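Local coordinates for carboxymuconolactone decarboxylase family protein (Thermotoga maritima, PDB 1VKE) that probably acts as a peroxiredoxin-like oxidoreductase in antioxidative defence, as an all-helical member of the AhpD-like clan that assembles as a hexamer, at residues Ala46-Gly51 with Thr57-Gly62; Val68-Asp73 with Gly104-Pro109; Ala87-Ile92 with Glu120-Glu125. All coordinates share one frame; numbering follows the deposited sequence.

In the fold
Contact 1 is mostly buried. It fastens the loop that follows helix 35-46 onto helix 55-68. Contact 2 is also buried within the assembly and joins two helix-to-helix turns, one leading into helix 72-84 and the other into helix 108-127. Contact 3 is only partly buried and ties the start of helix 89-103 to the later part of helix 108-127. Contacts 2 and 3 share helix 108-127, with centres about 19 Å apart. Leu60 of contact 1 packs on Ile92 of contact 3. Each uses a long basic side chain, joined in contact 1 by buried Tyr48. The direct salt bridge between segments is in partly buried contact 3; buried contact 2 relies on packing and a water.

Contact 1 (Ala46-Gly51 with Thr57-Gly62)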
# COMPACT_ATOMS: atom_id res chain seq x y z
N ALA E 46 -19.00 6.72 -12.74
CA ALA E 46 -18.84 7.69 -13.83
C ALA E 46 -17.50 7.63 -14.58
O ALA E 46 -17.46 7.80 -15.79
CB ALA E 46 -19.04 9.10 -13.32
N VAL E 47 -16.40 7.44 -13.85
CA VAL E 47 -15.05 7.49 -14.45
C VAL E 47 -14.79 6.34 -15.42
O VAL E 47 -13.81 6.41 -16.14
CB VAL E 47 -13.94 7.64 -13.42
CG1 VAL E 47 -14.08 8.95 -12.69
CG2 VAL E 47 -13.86 6.44 -12.49
N TYR E 48 -15.63 5.29 -15.41
CA TYR E 48 -15.49 4.22 -16.37
C TYR E 48 -16.45 4.32 -17.55
O TYR E 48 -16.41 3.46 -18.44
CB TYR E 48 -15.68 2.86 -15.67
CG TYR E 48 -14.59 2.61 -14.64
CD1 TYR E 48 -13.31 2.18 -15.03
CD2 TYR E 48 -14.79 2.88 -13.32
CE1 TYR E 48 -12.30 1.99 -14.09
CE2 TYR E 48 -13.78 2.70 -12.39
CZ TYR E 48 -12.55 2.27 -12.80
OH TYR E 48 -11.59 2.09 -11.82
N ARG E 49 -17.33 5.34 -17.58
CA ARG E 49 -18.18 5.58 -18.74
C ARG E 49 -17.28 6.07 -19.89
O ARG E 49 -16.27 6.73 -19.65
CB ARG E 49 -19.29 6.59 -18.44
CG ARG E 49 -20.36 6.14 -17.48
CD ARG E 49 -21.66 6.97 -17.61
NE ARG E 49 -21.51 8.38 -17.22
CZ ARG E 49 -21.84 8.91 -16.04
NH1 ARG E 49 -22.36 8.17 -15.07
NH2 ARG E 49 -21.64 10.20 -15.82
N PRO E 50 -17.63 5.70 -21.12
CA PRO E 50 -16.74 5.97 -22.25
C PRO E 50 -16.65 7.45 -22.59
O PRO E 50 -17.61 8.18 -22.40
CB PRO E 50 -17.36 5.17 -23.38
CG PRO E 50 -18.81 5.07 -23.05
CD PRO E 50 -18.85 5.00 -21.52
N GLY E 51 -15.49 7.87 -23.10
CA GLY E 51 -15.29 9.22 -23.64
C GLY E 51 -14.38 9.04 -24.84
O GLY E 51 -14.67 8.22 -25.71
N THR E 57 -11.16 -0.19 -22.76
CA THR E 57 -9.90 0.41 -22.33
C THR E 57 -9.98 0.85 -20.88
O THR E 57 -9.05 0.59 -20.10
CB THR E 57 -9.57 1.59 -23.22
OG1 THR E 57 -9.33 1.13 -24.58
CG2 THR E 57 -8.26 2.23 -22.78
N LYS E 58 -11.06 1.56 -20.54
CA LYS E 58 -11.19 2.06 -19.15
C LYS E 58 -11.30 0.91 -18.14
O LYS E 58 -10.69 0.96 -17.04
CB LYS E 58 -12.34 3.06 -19.02
CG LYS E 58 -12.13 4.35 -19.75
CD LYS E 58 -13.19 5.37 -19.41
CE LYS E 58 -13.00 6.68 -20.15
NZ LYS E 58 -13.80 7.84 -19.65
N GLU E 59 -12.04 -0.13 -18.50
CA GLU E 59 -12.15 -1.30 -17.59
C GLU E 59 -10.83 -2.06 -17.44
O GLU E 59 -10.51 -2.53 -16.35
CB GLU E 59 -13.31 -2.19 -18.02
CG GLU E 59 -14.67 -1.50 -17.86
CD GLU E 59 -15.14 -1.30 -16.41
OE1 GLU E 59 -14.50 -1.85 -15.50
OE2 GLU E 59 -16.21 -0.65 -16.20
N LEU E 60 -10.04 -2.14 -18.50
CA LEU E 60 -8.70 -2.69 -18.42
C LEU E 60 -7.80 -1.83 -17.52
O LEU E 60 -7.00 -2.34 -16.75
CB LEU E 60 -8.08 -2.86 -19.80
CG LEU E 60 -8.66 -4.04 -20.58
CD1 LEU E 60 -8.28 -3.81 -22.05
CD2 LEU E 60 -8.14 -5.38 -20.09
N MET E 61 -7.94 -0.51 -17.58
CA MET E 61 -7.23 0.36 -16.62
C MET E 61 -7.66 0.15 -15.19
O MET E 61 -6.82 0.12 -14.29
CB MET E 61 -7.40 1.84 -17.01
CG MET E 61 -6.74 2.17 -18.33
SD MET E 61 -7.21 3.85 -18.87
CE MET E 61 -6.08 3.95 -20.24
N GLY E 62 -8.97 -0.01 -14.97
CA GLY E 62 -9.47 -0.33 -13.65
C GLY E 62 -8.81 -1.64 -13.15
O GLY E 62 -8.47 -1.81 -11.96
O HOH W 1 -12.28 8.48 -17.16
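Lys58 gives this contact its one direct hydrogen bond. Its ammonium NZ donates to Arg49 O at 2.7 Å, and the C=O...NZ angle of 166° puts the donor nearly in line with the carbonyl. Beyond CG the lysine chain is extended, which carries NZ out from the helix to the loop. A water extends the grip: it accepts from Lys58 NZ and donates to Val47 O. Glu94 of the second subunit forms a salt bridge with the same ammonium. Cut back to an alanine, Lys58 would probably leave Arg49 O and Glu94 of the second subunit without this partner and the loop freer to shift.

The loop leaves helix 35-46 through a type I turn from Ala46 to Arg49 and then leads into helix 55-68, within the all-helical AhpD-like fold.

Packing centres on Tyr48. Its ring presents an edge to the helix, with CE1 3.5 Å from Lys58 O, and CE1 also lies 3.7 Å from Gly62 CA. Glu59 OE2 sits 3.6 Å from Tyr48 CB, the carboxylate turned 21° from the ring plane. His78 and Arg81 hold this carboxylate from helix 72-84. Tyr48 OH hydrogen-bonds an unidentified bound molecule, probably from the crystallisation liquor.

Contact 2 (Val68-Asp73 with Gly104-Pro109); sequences VLRCDD and GSIVIP
The guanidinium of Arg70 has Ile106 over one of its faces, with Ile106 CB 4.1 Å above the plane and offset toward the rim. The methyl CD1 of Ile106 lies over the same group, though its exact position is doubtful. The two side chains cross at about a right angle. At the end of the guanidinium, NH1 donates to a water at 3.1 Å. That water in turn donates to Ile106 O at 2.8 Å, so the arginine reaches this carbonyl through solvent. NH2 turns to another chain and bonds Leu69 O of the fourth subunit.

The stem of the arginine packs as well. A bend at chi3 (-74°) turns the guanidinium away from the line of the chain, while CD rests 3.4 Å from Ile106 O. Val107 CG1, in one of two modelled positions, lies near Arg70 CG.

Arg70 is the first residue after helix 55-68 to leave helical angles, with positive phi, in a Schellman motif. Cys71 follows as the N-cap residue of helix 72-84 and is joined to Cys74 in a disulfide. Such a Cys-x-x-Cys pair is the redox centre of AhpD, so a similar role is possible here. Gly104 leaves helical angles after helix 89-103, also with positive phi, and the chain then turns into helix 108-127. Across the interface, Arg70 of the fourth subunit packs on Arg70, and its Cys71 on Ile106.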
# COMPACT_ATOMS: atom_id res chain seq x y z
N VAL E 68 -2.41 -3.79 -9.04
CA VAL E 68 -1.21 -3.30 -8.39
C VAL E 68 -1.50 -2.87 -6.94
O VAL E 68 -0.59 -2.88 -6.07
CB VAL E 68 -0.49 -2.13 -9.13
CG1 VAL E 68 -0.05 -2.56 -10.49
CG2 VAL E 68 -1.32 -0.88 -9.17
N LEU E 69 -2.76 -2.46 -6.67
CA LEU E 69 -3.18 -2.12 -5.31
C LEU E 69 -3.73 -3.34 -4.51
O LEU E 69 -4.11 -3.18 -3.34
CB LEU E 69 -4.22 -1.00 -5.32
CG LEU E 69 -3.71 0.37 -5.81
CD1 LEU E 69 -4.89 1.30 -6.06
CD2 LEU E 69 -2.73 1.00 -4.86
N ARG E 70 -3.78 -4.50 -5.15
CA ARG E 70 -4.05 -5.76 -4.50
C ARG E 70 -5.43 -5.80 -3.84
O ARG E 70 -5.55 -6.16 -2.66
CB ARG E 70 -2.93 -6.09 -3.51
CG ARG E 70 -1.67 -6.45 -4.18
CD ARG E 70 -0.62 -6.96 -3.22
NE ARG E 70 -0.02 -5.90 -2.43
CZ ARG E 70 0.36 -6.01 -1.13
NH1 ARG E 70 0.11 -7.07 -0.36
NH2 ARG E 70 0.93 -4.97 -0.60
N CYS E 71 -6.46 -5.41 -4.59
CA CYS E 71 -7.86 -5.48 -4.12
C CYS E 71 -8.61 -6.56 -4.87
O CYS E 71 -9.01 -6.35 -6.02
CB CYS E 71 -8.54 -4.14 -4.39
SG CYS E 71 -10.32 -4.12 -3.91
N ASP E 72 -8.83 -7.71 -4.23
CA ASP E 72 -9.46 -8.82 -4.91
C ASP E 72 -10.86 -8.55 -5.41
O ASP E 72 -11.20 -8.94 -6.53
CB ASP E 72 -9.44 -10.05 -4.03
CG ASP E 72 -8.04 -10.65 -3.93
OD1 ASP E 72 -7.25 -10.55 -4.90
OD2 ASP E 72 -7.64 -11.17 -2.90
N ASP E 73 -11.71 -7.94 -4.60
CA ASP E 73 -13.09 -7.70 -5.06
C ASP E 73 -13.09 -6.70 -6.21
O ASP E 73 -13.94 -6.77 -7.12
CB ASP E 73 -13.95 -7.11 -3.95
CG ASP E 73 -14.55 -8.14 -3.06
OD1 ASP E 73 -14.43 -9.35 -3.32
OD2 ASP E 73 -15.15 -7.76 -2.03
N GLY E 104 5.09 -5.87 -8.44
CA GLY E 104 6.00 -6.82 -7.82
C GLY E 104 5.43 -8.19 -7.53
O GLY E 104 4.23 -8.43 -7.70
N SER E 105 6.25 -9.08 -7.00
CA SER E 105 5.80 -10.44 -6.70
C SER E 105 4.76 -10.55 -5.60
O SER E 105 4.05 -11.55 -5.53
CB SER E 105 7.00 -11.36 -6.38
OG SER E 105 7.54 -11.07 -5.13
N ILE E 106 4.61 -9.51 -4.75
CA ILE E 106 3.47 -9.51 -3.80
C ILE E 106 2.14 -9.51 -4.53
O ILE E 106 1.11 -9.79 -3.94
CB ILE E 106 3.51 -8.34 -2.72
CG1 ILE E 106 4.17 -7.15 -3.28
CG2 ILE E 106 4.26 -8.70 -1.44
CD1 ILE E 106 3.42 -6.58 -4.13
N VAL E 107 2.13 -9.21 -5.84
CA VAL E 107 0.89 -9.30 -6.64
C VAL E 107 0.52 -10.71 -7.02
O VAL E 107 -0.63 -10.98 -7.37
CB VAL E 107 0.78 -8.30 -7.83
CG1 VAL E 107 1.21 -6.90 -7.38
CG2 VAL E 107 1.52 -8.75 -8.97
N ILE E 108 1.48 -11.62 -6.97
CA ILE E 108 1.26 -12.96 -7.47
C ILE E 108 0.00 -13.67 -6.93
O ILE E 108 -0.77 -14.20 -7.75
CB ILE E 108 2.54 -13.85 -7.39
CG1 ILE E 108 3.56 -13.34 -8.42
CG2 ILE E 108 2.20 -15.29 -7.71
CD1 ILE E 108 4.88 -14.06 -8.43
N PRO E 109 -0.24 -13.67 -5.62
CA PRO E 109 -1.43 -14.34 -5.09
C PRO E 109 -2.71 -13.76 -5.71
O PRO E 109 -3.67 -14.49 -5.97
CB PRO E 109 -1.32 -14.07 -3.58
CG PRO E 109 0.16 -14.05 -3.38
CD PRO E 109 0.63 -13.18 -4.52
O HOH W 2 -0.46 -9.77 -1.67

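Contact 3 (Ala87-Ile92 with Glu120-Glu125); sequences ASDEEI and ELREME
Arg122 grips Asp89 side-on, with two of its nitrogens meeting the same oxygen. NE donates to Asp89 OD1 at 2.8 Å and NH2 donates to that atom at 3.0 Å. The N-H...O angle of the NE bond is 154°, while the NH2 bond is more bent. Both donors come from one face of the carboxylate, whose plane is turned 44° from the guanidinium. OD1 nevertheless lies at the guanidinium edge, close to its plane. NH2 has a second bond, to Ala87 O at 2.9 Å. A bend at chi2 (-54°) helps direct the arginine head to the N-terminal end of helix 89-103. The opening of that helix is a capping box: Ser88 OG accepts from Glu91 N, and Glu91 OE1 accepts from Ser88 N.

This polar grip is the tight part. Nonpolar contact across the two segments is slight, with Ile92 CD1 no nearer than 4.1 Å to Arg122 NH2. Inward, Ile92 packs on Leu79 and Leu118, and Arg122 touches Val83 of helix 72-84. On the looser side a water bridges Arg122 NH1 and Ala87 O. NH1 also forms a salt bridge with Glu125 OE1, one turn further along its own helix, at 2.9 Å. OE1 receives it through its syn lone pair. Glu125 is exposed.

All three guanidinium nitrogens thus donate to protein atoms in or near one plane, which should hold the group in place and fix its rotation. Two carboxylates flank one arginine, so its positive charge probably offsets their mutual repulsion and favours their ionised forms.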
# COMPACT_ATOMS: atom_id res chain seq x y z
N ALA E 87 -13.32 -8.09 -24.08
CA ALA E 87 -11.87 -8.25 -23.99
C ALA E 87 -11.49 -9.71 -24.13
O ALA E 87 -12.20 -10.57 -23.61
CB ALA E 87 -11.32 -7.71 -22.68
N SER E 88 -10.39 -9.98 -24.82
CA SER E 88 -9.84 -11.35 -24.95
C SER E 88 -8.95 -11.70 -23.78
O SER E 88 -8.43 -10.82 -23.10
CB SER E 88 -9.04 -11.49 -26.23
OG SER E 88 -7.83 -10.75 -26.15
N ASP E 89 -8.74 -13.00 -23.55
CA ASP E 89 -7.77 -13.43 -22.51
C ASP E 89 -6.39 -12.85 -22.77
O ASP E 89 -5.74 -12.41 -21.80
CB ASP E 89 -7.66 -14.95 -22.38
CG ASP E 89 -8.89 -15.59 -21.73
OD1 ASP E 89 -9.81 -14.85 -21.29
OD2 ASP E 89 -9.01 -16.83 -21.57
N GLU E 90 -5.98 -12.81 -24.04
CA GLU E 90 -4.69 -12.20 -24.39
C GLU E 90 -4.58 -10.71 -23.95
O GLU E 90 -3.55 -10.29 -23.41
CB GLU E 90 -4.38 -12.35 -25.88
CG GLU E 90 -2.94 -11.96 -26.19
CD GLU E 90 -2.45 -12.47 -27.55
OE1 GLU E 90 -3.19 -13.22 -28.24
OE2 GLU E 90 -1.30 -12.11 -27.94
N GLU E 91 -5.63 -9.94 -24.21
CA GLU E 91 -5.65 -8.53 -23.82
C GLU E 91 -5.58 -8.42 -22.31
O GLU E 91 -4.77 -7.66 -21.76
CB GLU E 91 -6.92 -7.83 -24.34
CG GLU E 91 -6.95 -7.61 -25.85
CD GLU E 91 -8.28 -7.06 -26.36
OE1 GLU E 91 -9.35 -7.56 -25.94
OE2 GLU E 91 -8.25 -6.17 -27.23
N ILE E 92 -6.40 -9.20 -21.62
CA ILE E 92 -6.37 -9.22 -20.15
C ILE E 92 -5.00 -9.62 -19.60
O ILE E 92 -4.50 -8.95 -18.69
CB ILE E 92 -7.49 -10.15 -19.61
CG1 ILE E 92 -8.84 -9.52 -19.93
CG2 ILE E 92 -7.32 -10.39 -18.11
CD1 ILE E 92 -10.04 -10.48 -19.75
N GLU E 120 -13.49 -19.11 -14.47
CA GLU E 120 -14.89 -19.29 -14.11
C GLU E 120 -15.83 -18.53 -15.05
O GLU E 120 -16.85 -19.08 -15.51
CB GLU E 120 -15.13 -18.83 -12.66
CG GLU E 120 -16.52 -19.14 -12.13
CD GLU E 120 -16.72 -18.64 -10.69
OE1 GLU E 120 -15.68 -18.40 -9.98
OE2 GLU E 120 -17.90 -18.49 -10.29
N LEU E 121 -15.48 -17.28 -15.38
CA LEU E 121 -16.28 -16.48 -16.31
C LEU E 121 -16.31 -17.12 -17.71
O LEU E 121 -17.35 -17.15 -18.36
CB LEU E 121 -15.73 -15.06 -16.42
CG LEU E 121 -15.77 -14.27 -15.11
CD1 LEU E 121 -15.10 -12.92 -15.28
CD2 LEU E 121 -17.18 -14.10 -14.61
N ARG E 122 -15.17 -17.60 -18.18
CA ARG E 122 -15.10 -18.26 -19.52
C ARG E 122 -15.94 -19.53 -19.55
O ARG E 122 -16.55 -19.84 -20.58
CB ARG E 122 -13.66 -18.53 -19.96
CG ARG E 122 -12.83 -17.25 -20.24
CD ARG E 122 -13.46 -16.30 -21.23
NE ARG E 122 -12.57 -15.17 -21.50
CZ ARG E 122 -12.93 -14.03 -22.07
NH1 ARG E 122 -14.16 -13.83 -22.46
NH2 ARG E 122 -12.01 -13.09 -22.23
N GLU E 123 -15.99 -20.25 -18.42
CA GLU E 123 -16.83 -21.45 -18.34
C GLU E 123 -18.34 -21.07 -18.38
O GLU E 123 -19.11 -21.72 -19.10
CB GLU E 123 -16.43 -22.26 -17.11
CG GLU E 123 -17.27 -23.51 -16.81
CD GLU E 123 -16.92 -24.70 -17.70
OE1 GLU E 123 -15.93 -24.60 -18.50
OE2 GLU E 123 -17.65 -25.74 -17.61
N MET E 124 -18.73 -20.01 -17.67
CA MET E 124 -20.08 -19.45 -17.79
C MET E 124 -20.37 -19.12 -19.26
O MET E 124 -21.42 -19.46 -19.80
CB MET E 124 -20.28 -18.22 -16.93
CG MET E 124 -20.26 -18.56 -15.50
SD MET E 124 -20.43 -17.12 -14.42
CE MET E 124 -22.14 -16.68 -14.63
N GLU E 125 -19.48 -18.39 -19.90
CA GLU E 125 -19.67 -18.04 -21.30
C GLU E 125 -19.83 -19.27 -22.21
O GLU E 125 -20.75 -19.35 -23.04
CB GLU E 125 -18.44 -17.28 -21.73
CG GLU E 125 -18.46 -16.55 -23.04
CD GLU E 125 -17.41 -15.44 -22.95
OE1 GLU E 125 -16.24 -15.80 -22.76
OE2 GLU E 125 -17.75 -14.24 -22.95
O HOH W 3 -14.93 -11.20 -23.58